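Local coordinates for CurF (Lyngbya majuscula, PDB 5DP2), which probably catalyses cyclopropane ring formation in curacin A biosynthesis, serving as an NADP(H)-dependent enoyl reductase domain of a polyketide synthase, at residues K33-S36 against T37-E40; I118-P121 against D122-L125. All coordinates share one frame; numbering follows the deposited sequence. Where two conformers were deposited one is given.

Contact 1 of 2, residues K33-S36 against T37-E40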
loop_
_atom_site.group_PDB
_atom_site.type_symbol
_atom_site.label_atom_id
_atom_site.label_comp_id
_atom_site.label_asym_id
_atom_site.label_seq_id
_atom_site.Cartn_x
_atom_site.Cartn_y
_atom_site.Cartn_z
ATOM N N LYS A 33 -5.768 -16.979 -23.830
ATOM C CA LYS A 33 -7.149 -16.516 -23.933
ATOM C C LYS A 33 -7.881 -16.817 -22.632
ATOM O O LYS A 33 -7.638 -17.849 -22.002
ATOM C CB LYS A 33 -7.850 -17.207 -25.087
ATOM C CG LYS A 33 -7.206 -16.889 -26.422
ATOM C CD LYS A 33 -8.039 -17.407 -27.586
ATOM C CE LYS A 33 -7.781 -16.615 -28.862
ATOM N NZ LYS A 33 -8.347 -15.231 -28.814
ATOM N N PRO A 34 -8.821 -15.949 -22.223
ATOM C CA PRO A 34 -9.537 -16.228 -20.986
ATOM C C PRO A 34 -10.483 -17.421 -21.156
ATOM O O PRO A 34 -11.187 -17.524 -22.168
ATOM C CB PRO A 34 -10.308 -14.919 -20.734
ATOM C CG PRO A 34 -10.427 -14.257 -22.069
ATOM C CD PRO A 34 -9.163 -14.630 -22.786
ATOM N N LYS A 35 -10.540 -18.263 -20.123
ATOM C CA LYS A 35 -11.540 -19.311 -20.010
ATOM C C LYS A 35 -12.894 -18.671 -19.698
ATOM O O LYS A 35 -12.994 -17.438 -19.520
ATOM C CB LYS A 35 -11.111 -20.341 -18.958
ATOM C CG LYS A 35 -9.868 -21.107 -19.366
ATOM C CD LYS A 35 -9.421 -22.011 -18.251
ATOM C CE LYS A 35 -8.154 -22.744 -18.625
ATOM N NZ LYS A 35 -7.028 -21.793 -18.869
ATOM N N SER A 36 -13.948 -19.506 -19.620
ATOM C CA SER A 36 -15.294 -18.977 -19.669
ATOM C C SER A 36 -15.662 -18.009 -18.565
ATOM O O SER A 36 -16.555 -17.192 -18.760
ATOM C CB SER A 36 -16.311 -20.113 -19.741
ATOM O OG SER A 36 -16.341 -20.846 -18.545
ATOM N N THR A 37 -15.023 -18.109 -17.410
ATOM C CA THR A 37 -15.304 -17.187 -16.294
ATOM C C THR A 37 -14.117 -16.289 -15.927
ATOM O O THR A 37 -14.063 -15.772 -14.817
ATOM C CB THR A 37 -15.929 -17.843 -15.079
ATOM O OG1 THR A 37 -14.961 -18.716 -14.561
ATOM C CG2 THR A 37 -17.217 -18.563 -15.438
ATOM N N GLU A 38 -13.216 -16.062 -16.876
ATOM C CA GLU A 38 -12.056 -15.199 -16.677
ATOM C C GLU A 38 -12.172 -13.912 -17.475
ATOM O O GLU A 38 -12.965 -13.817 -18.409
ATOM C CB GLU A 38 -10.786 -15.939 -17.085
ATOM C CG GLU A 38 -10.467 -17.157 -16.236
ATOM C CD GLU A 38 -9.227 -17.906 -16.680
ATOM O OE1 GLU A 38 -8.881 -17.916 -17.872
ATOM O OE2 GLU A 38 -8.633 -18.548 -15.807
ATOM N N VAL A 39 -11.328 -12.933 -17.107
ATOM C CA VAL A 39 -11.213 -11.653 -17.788
ATOM C C VAL A 39 -9.728 -11.374 -18.037
ATOM O O VAL A 39 -8.911 -11.596 -17.142
ATOM C CB VAL A 39 -11.799 -10.506 -16.915
ATOM C CG1 VAL A 39 -11.714 -9.165 -17.606
ATOM C CG2 VAL A 39 -13.247 -10.789 -16.525
ATOM N N GLU A 40 -9.397 -10.870 -19.229
ATOM C CA GLU A 40 -8.015 -10.470 -19.548
ATOM C C GLU A 40 -7.918 -8.937 -19.562
ATOM O O GLU A 40 -8.668 -8.259 -20.292
ATOM C CB GLU A 40 -7.563 -11.007 -20.897
ATOM C CG GLU A 40 -6.078 -10.772 -21.153
ATOM C CD GLU A 40 -5.603 -11.188 -22.509
ATOM O OE1 GLU A 40 -4.441 -11.663 -22.595
ATOM O OE2 GLU A 40 -6.376 -11.015 -23.476
HETATM O O HOH W 1 -6.670 -18.606 -19.293
HETATM O O HOH W 2 -6.651 -20.182 -16.433
#

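Contact 2 of 2, residues I118-P121 against D122-L125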
loop_
_atom_site.group_PDB
_atom_site.type_symbol
_atom_site.label_atom_id
_atom_site.label_comp_id
_atom_site.label_asym_id
_atom_site.label_seq_id
_atom_site.Cartn_x
_atom_site.Cartn_y
_atom_site.Cartn_z
ATOM N N ILE A 118 -4.737 -12.277 -16.509
ATOM C CA ILE A 118 -6.031 -12.985 -16.566
ATOM C C ILE A 118 -6.462 -13.247 -15.139
ATOM O O ILE A 118 -5.755 -13.866 -14.368
ATOM C CB ILE A 118 -5.956 -14.239 -17.452
ATOM C CG1 ILE A 118 -5.657 -13.800 -18.902
ATOM C CG2 ILE A 118 -7.250 -15.012 -17.398
ATOM C CD1 ILE A 118 -5.548 -14.930 -19.910
ATOM N N CYS A 119 -7.660 -12.807 -14.797
ATOM C CA CYS A 119 -8.160 -12.955 -13.448
ATOM C C CYS A 119 -9.653 -13.171 -13.448
ATOM O O CYS A 119 -10.281 -13.284 -14.474
ATOM C CB CYS A 119 -7.760 -11.763 -12.600
ATOM S SG CYS A 119 -8.425 -10.209 -13.142
ATOM N N SER A 120 -10.222 -13.252 -12.251
ATOM C CA SER A 120 -11.660 -13.394 -12.080
ATOM C C SER A 120 -12.360 -12.038 -12.158
ATOM O O SER A 120 -11.780 -11.018 -11.743
ATOM C CB SER A 120 -11.938 -14.009 -10.710
ATOM O OG SER A 120 -13.230 -13.699 -10.253
ATOM N N PRO A 121 -13.627 -12.010 -12.569
ATOM C CA PRO A 121 -14.359 -10.742 -12.515
ATOM C C PRO A 121 -14.415 -10.111 -11.133
ATOM O O PRO A 121 -14.485 -8.896 -11.041
ATOM C CB PRO A 121 -15.779 -11.105 -12.994
ATOM C CG PRO A 121 -15.704 -12.442 -13.515
ATOM C CD PRO A 121 -14.419 -13.085 -13.188
ATOM N N ASP A 122 -14.432 -10.924 -10.077
ATOM C CA ASP A 122 -14.496 -10.423 -8.699
ATOM C C ASP A 122 -13.175 -9.837 -8.200
ATOM O O ASP A 122 -13.102 -9.336 -7.079
ATOM C CB ASP A 122 -14.952 -11.516 -7.742
ATOM C CG ASP A 122 -16.385 -11.970 -7.994
ATOM O OD1 ASP A 122 -17.192 -11.241 -8.628
ATOM O OD2 ASP A 122 -16.714 -13.081 -7.530
ATOM N N ASP A 123 -12.145 -9.882 -9.022
ATOM C CA ASP A 123 -10.843 -9.308 -8.684
ATOM C C ASP A 123 -10.643 -7.916 -9.266
ATOM O O ASP A 123 -9.529 -7.391 -9.198
ATOM C CB ASP A 123 -9.687 -10.164 -9.287
ATOM C CG ASP A 123 -9.596 -11.557 -8.782
ATOM O OD1 ASP A 123 -9.685 -11.672 -7.583
ATOM O OD2 ASP A 123 -9.371 -12.504 -9.580
ATOM N N LEU A 124 -11.682 -7.361 -9.898
ATOM C CA LEU A 124 -11.594 -6.081 -10.580
ATOM C C LEU A 124 -12.575 -5.087 -9.969
ATOM O O LEU A 124 -13.680 -5.471 -9.529
ATOM C CB LEU A 124 -11.938 -6.267 -12.063
ATOM C CG LEU A 124 -11.005 -7.215 -12.817
ATOM C CD1 LEU A 124 -11.492 -7.368 -14.259
ATOM C CD2 LEU A 124 -9.564 -6.746 -12.752
ATOM N N LEU A 125 -12.192 -3.814 -9.991
ATOM C CA LEU A 125 -12.999 -2.688 -9.512
ATOM C C LEU A 125 -13.043 -1.639 -10.615
ATOM O O LEU A 125 -12.079 -1.449 -11.338
ATOM C CB LEU A 125 -12.371 -2.088 -8.248
ATOM C CG LEU A 125 -12.266 -3.047 -7.041
ATOM C CD1 LEU A 125 -11.395 -2.407 -5.964
ATOM C CD2 LEU A 125 -13.639 -3.427 -6.501
HETATM O O HOH W 3 -15.953 -6.954 -8.945
#

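Contact 1 of 2, residues K33-S36 against T37-E40
Glu-38 lays its side chain alongside that of Lys-35, both pointing the same way, while its CB rests against CB of Pro-34 at 3.8 Å. The overlap belongs to a type I beta turn, Lys-35 to Glu-38, which delivers the chain into strand 39-48 of the GroES-like domain. Ser-36 and Thr-37, small and polar, occupy the two corners, and the turn is closed by Glu-38 N donating to Lys-35 O at 3.0 Å. Glu-38 adds a second bond in the reverse direction. Its CG stands beside the backbone N (chi1 -64°) and the rest of the chain is extended, bringing OE1 back to Lys-35 N at 2.8 Å. This bond is nearly straight at 170°, although the N-H arrives from above the carboxylate plane. The backbone N and O of Lys-35 are thus both engaged by one residue, a task that suits the length of glutamate. Pro-34, with its restricted phi, suits an extended approach to the turn; its ring also touches Ala-90 of strand 83-91. Lys-35 passes CB and CG beside OE1, but its NZ stays 4.4 Å from Glu-38 OE1, beyond a salt bridge. Water joins the opposite charges instead: one molecule accepts from Lys-35 NZ at 2.9 Å and donates to Glu-38 OE2 at 2.6 Å.

Contact 2 of 2, residues I118-P121 against D122-L125
Asp-123 folds its side chain back against Ser-120 and Cys-119, and each atom along it has a neighbour. CB lies 3.3 Å from Ser-120 O, and CG comes next, near Ser-120 O and CB. With CG beside the backbone N (chi1 -63°), OD2 is brought to Ser-120 N at 2.9 Å, received on its anti side in a bent bond of 147°, tilted out of the carboxylate plane. The same oxygen has Cys-119 CB at 3.5 Å. At the other branch, OD1 forms a salt bridge with Lys-289, so the buried carboxylate has a partner at each oxygen. Cut back to alanine, this position would probably leave the N-H of Ser-120 and the charge of Lys-289 without their mates.

The bend itself is a short 3-10 turn, closed by Asp-123 N donating to Ser-120 O at 3.0 Å. In one of its two conformers Ser-120 begins it with an ST turn: its OG accepts Asp-122 N at 3.0 Å, a reach that a short side chain can make, though the other conformer may not keep this bond. Pro-121 suits the first turn because its fixed phi fits 3-10 geometry; its carbonyl takes only a weak bond from Leu-124 N but also receives Trp-98 NE1. Cys-119 SG packs on Leu-124 CD2 at 3.7 Å, with Leu-124 the buried member. Leu-124 continues onto Val-39 and Val-41 of strand 39-48 and Val-104 and Leu-106 of strand 103-107, while His-292 of helix 290-305 bonds Asp-122 O and, like Trp-296, touches Leu-125.

From the N terminus, the chain reaches contact 1 in the loop after strand 25-28, where the turn closes and strand 39-48 begins. It then runs through strands 83-91 and 103-107 before strand 116-119 ends in contact 2, whose turn leads into strand 124-126. The two closures are in series, neither nested nor crossed, but the fold sets them side by side with centres about 10 Å apart. Strands 39-48 and 116-119 are antiparallel neighbours, joined here by a probable hydrogen bond from Val-39 N to Cys-119 O (2.9 Å). Thr-37 O also packs on Pro-121 CD, and Glu-38 OE1 on Ile-118 CG2, so the two turns touch within the GroES-like part of the fold.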